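Local coordinates for protein 11R-lipoxygenase (Gersemia fruticosa, PDB 3VF1) that probably inserts molecular oxygen into polyunsaturated fatty acids at a non-heme iron centre, in a calcium-dependent manner probably mediated by its PLAT domain, at residues V132-K137 against T155-E160. Numbering follows the deposited sequence.
Sequences VVYEGK and TKEVSE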
ATOM      1  N   VAL A 132     -25.876  -3.065  14.026  1.00 53.07           N
ATOM      2  CA  VAL A 132     -26.587  -4.259  13.581  1.00 54.52           C
ATOM      3  C   VAL A 132     -25.629  -5.207  12.863  1.00 51.00           C
ATOM      4  O   VAL A 132     -24.921  -4.810  11.940  1.00 53.34           O
ATOM      5  CB  VAL A 132     -27.769  -3.913  12.650  1.00 59.89           C
ATOM      6  CG1 VAL A 132     -27.297  -3.115  11.436  1.00 64.67           C
ATOM      7  CG2 VAL A 132     -28.492  -5.181  12.213  1.00 57.30           C
ATOM      8  N   VAL A 133     -25.612  -6.463  13.299  1.00 50.52           N
ATOM      9  CA  VAL A 133     -24.680  -7.450  12.769  1.00 46.83           C
ATOM     10  C   VAL A 133     -25.416  -8.648  12.181  1.00 44.78           C
ATOM     11  O   VAL A 133     -26.202  -9.299  12.866  1.00 45.72           O
ATOM     12  CB  VAL A 133     -23.728  -7.950  13.873  1.00 46.63           C
ATOM     13  CG1 VAL A 133     -22.676  -8.882  13.290  1.00 47.03           C
ATOM     14  CG2 VAL A 133     -23.072  -6.775  14.583  1.00 46.85           C
ATOM     15  N   TYR A 134     -25.157  -8.937  10.909  1.00 42.49           N
ATOM     16  CA  TYR A 134     -25.759 -10.092  10.251  1.00 40.09           C
ATOM     17  C   TYR A 134     -25.093 -11.375  10.717  1.00 43.05           C
ATOM     18  O   TYR A 134     -24.044 -11.344  11.359  1.00 46.36           O
ATOM     19  CB  TYR A 134     -25.605  -9.996   8.733  1.00 41.41           C
ATOM     20  CG  TYR A 134     -26.162  -8.736   8.117  1.00 42.31           C
ATOM     21  CD1 TYR A 134     -27.484  -8.668   7.700  1.00 48.35           C
ATOM     22  CD2 TYR A 134     -25.361  -7.620   7.932  1.00 42.66           C
ATOM     23  CE1 TYR A 134     -27.992  -7.520   7.127  1.00 43.22           C
ATOM     24  CE2 TYR A 134     -25.859  -6.473   7.363  1.00 43.60           C
ATOM     25  CZ  TYR A 134     -27.172  -6.427   6.963  1.00 43.26           C
ATOM     26  OH  TYR A 134     -27.652  -5.273   6.394  1.00 47.05           O
ATOM     27  N   GLU A 135     -25.704 -12.505  10.380  1.00 45.31           N
ATOM     28  CA  GLU A 135     -25.100 -13.805  10.632  1.00 45.63           C
ATOM     29  C   GLU A 135     -24.052 -14.069   9.552  1.00 44.61           C
ATOM     30  O   GLU A 135     -24.157 -13.550   8.441  1.00 44.69           O
ATOM     31  CB  GLU A 135     -26.176 -14.894  10.637  1.00 43.19           C
ATOM     32  CG  GLU A 135     -25.766 -16.187  11.327  1.00 45.52           C
ATOM     33  CD  GLU A 135     -24.991 -17.125  10.420  1.00 51.65           C
ATOM     34  OE1 GLU A 135     -25.086 -16.975   9.184  1.00 50.52           O
ATOM     35  OE2 GLU A 135     -24.288 -18.016  10.945  1.00 52.56           O
ATOM     36  N   GLY A 136     -23.043 -14.869   9.887  1.00 45.91           N
ATOM     37  CA  GLY A 136     -21.896 -15.089   9.017  1.00 45.62           C
ATOM     38  C   GLY A 136     -22.206 -15.207   7.535  1.00 44.62           C
ATOM     39  O   GLY A 136     -21.572 -14.548   6.710  1.00 44.29           O
ATOM     40  N   LYS A 137     -23.176 -16.053   7.200  1.00 43.92           N
ATOM     41  CA  LYS A 137     -23.548 -16.315   5.810  1.00 42.43           C
ATOM     42  C   LYS A 137     -23.556 -15.042   4.961  1.00 40.42           C
ATOM     43  O   LYS A 137     -24.179 -14.045   5.325  1.00 39.85           O
ATOM     44  CB  LYS A 137     -24.930 -16.975   5.766  1.00 47.39           C
ATOM     45  CG  LYS A 137     -25.275 -17.653   4.452  1.00 52.01           C
ATOM     46  CD  LYS A 137     -26.723 -18.130   4.456  1.00 59.37           C
ATOM     47  CE  LYS A 137     -27.078 -18.900   3.191  1.00 62.72           C
ATOM     48  NZ  LYS A 137     -26.485 -20.268   3.170  1.00 66.37           N
ATOM     49  N   THR A 155     -30.442  -2.169   3.097  1.00 46.29           N
ATOM     50  CA  THR A 155     -30.719  -0.894   2.449  1.00 44.43           C
ATOM     51  C   THR A 155     -30.517   0.249   3.440  1.00 48.68           C
ATOM     52  O   THR A 155     -30.039   1.324   3.078  1.00 47.73           O
ATOM     53  CB  THR A 155     -32.156  -0.843   1.904  1.00 44.34           C
ATOM     54  OG1 THR A 155     -32.360  -1.918   0.979  1.00 47.00           O
ATOM     55  CG2 THR A 155     -32.418   0.480   1.202  1.00 48.40           C
ATOM     56  N   LYS A 156     -30.883   0.003   4.693  1.00 49.14           N
ATOM     57  CA  LYS A 156     -30.738   0.998   5.748  1.00 50.45           C
ATOM     58  C   LYS A 156     -29.274   1.160   6.145  1.00 49.93           C
ATOM     59  O   LYS A 156     -28.793   2.275   6.337  1.00 51.15           O
ATOM     60  CB  LYS A 156     -31.568   0.592   6.967  1.00 56.49           C
ATOM     61  CG  LYS A 156     -31.359   1.472   8.190  1.00 67.57           C
ATOM     62  CD  LYS A 156     -32.210   0.997   9.358  1.00 76.36           C
ATOM     63  CE  LYS A 156     -31.858   1.728  10.644  1.00 78.07           C
ATOM     64  NZ  LYS A 156     -32.069   3.200  10.541  1.00 77.62           N
ATOM     65  N   GLU A 157     -28.572   0.037   6.269  1.00 49.93           N
ATOM     66  CA  GLU A 157     -27.164   0.046   6.643  1.00 47.43           C
ATOM     67  C   GLU A 157     -26.364   0.922   5.685  1.00 47.76           C
ATOM     68  O   GLU A 157     -25.671   1.851   6.103  1.00 45.05           O
ATOM     69  CB  GLU A 157     -26.610  -1.378   6.624  1.00 45.59           C
ATOM     70  CG  GLU A 157     -25.222  -1.518   7.224  1.00 45.06           C
ATOM     71  CD  GLU A 157     -24.635  -2.902   7.012  1.00 45.29           C
ATOM     72  OE1 GLU A 157     -25.034  -3.572   6.035  1.00 43.09           O
ATOM     73  OE2 GLU A 157     -23.777  -3.324   7.819  1.00 45.27           O
ATOM     74  N   VAL A 158     -26.471   0.617   4.396  1.00 44.45           N
ATOM     75  CA  VAL A 158     -25.769   1.368   3.363  1.00 39.69           C
ATOM     76  C   VAL A 158     -26.180   2.837   3.367  1.00 45.24           C
ATOM     77  O   VAL A 158     -25.356   3.721   3.132  1.00 48.82           O
ATOM     78  CB  VAL A 158     -26.042   0.771   1.969  1.00 40.21           C
ATOM     79  CG1 VAL A 158     -25.531   1.699   0.875  1.00 38.79           C
ATOM     80  CG2 VAL A 158     -25.404  -0.605   1.849  1.00 37.59           C
ATOM     81  N   SER A 159     -27.457   3.094   3.633  1.00 48.91           N
ATOM     82  CA  SER A 159     -27.971   4.459   3.658  1.00 47.50           C
ATOM     83  C   SER A 159     -27.355   5.244   4.811  1.00 47.54           C
ATOM     84  O   SER A 159     -27.012   6.418   4.663  1.00 48.66           O
ATOM     85  CB  SER A 159     -29.495   4.449   3.782  1.00 48.47           C
ATOM     86  OG  SER A 159     -30.010   5.768   3.819  1.00 58.90           O
ATOM     87  N   GLU A 160     -27.214   4.589   5.958  1.00 46.77           N
ATOM     88  CA  GLU A 160     -26.600   5.209   7.124  1.00 48.68           C
ATOM     89  C   GLU A 160     -25.125   5.502   6.871  1.00 49.43           C
ATOM     90  O   GLU A 160     -24.631   6.578   7.206  1.00 49.32           O
ATOM     91  CB  GLU A 160     -26.743   4.300   8.347  1.00 50.05           C
ATOM     92  CG  GLU A 160     -28.164   4.189   8.878  1.00 59.34           C
ATOM     93  CD  GLU A 160     -28.281   3.197  10.022  1.00 74.68           C
ATOM     94  OE1 GLU A 160     -27.423   2.292  10.115  1.00 72.79           O
ATOM     95  OE2 GLU A 160     -29.226   3.326  10.829  1.00 79.51           O
TER
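Y134 and E157 carry the contact between the end of strand 130-134 and helix 148-164, a compact example of one buried polar pair joining a sheet edge to a helix. The phenol hydroxyl OH of Y134 donates a hydrogen bond to OE1 of E157 at 3.1 Å, arriving from well above the carboxylate plane. The same oxygen sits at the ring's edge, 3.3 Å from CE2 of Y134, with ring and carboxylate planes turned 55° apart. With CG opposite the backbone N (chi1 -170°) and the chain extended beyond it, E157 carries its carboxylate to the phenol. Its other oxygen, OE2, is hydrogen-bonded to S413, so both carboxylate oxygens of this buried acid have partners. I150, Q153 and R154 of the same helix, with M85 of the neighbouring strand, also touch Y134. A phenylalanine here would probably keep much of that packing but lose the hydrogen bond to OE1 that links strand to helix. The solvent side is looser: exposed K156 and partly exposed E160 meet one turn apart, NZ to OE2 2.9 Å, in a salt bridge that stays within the helix. In the lipoxygenase fold, this arrangement belongs to the junction where the last strand of the PLAT beta-sandwich meets the helix that follows it in the chain, with S413 tying in the helical catalytic domain.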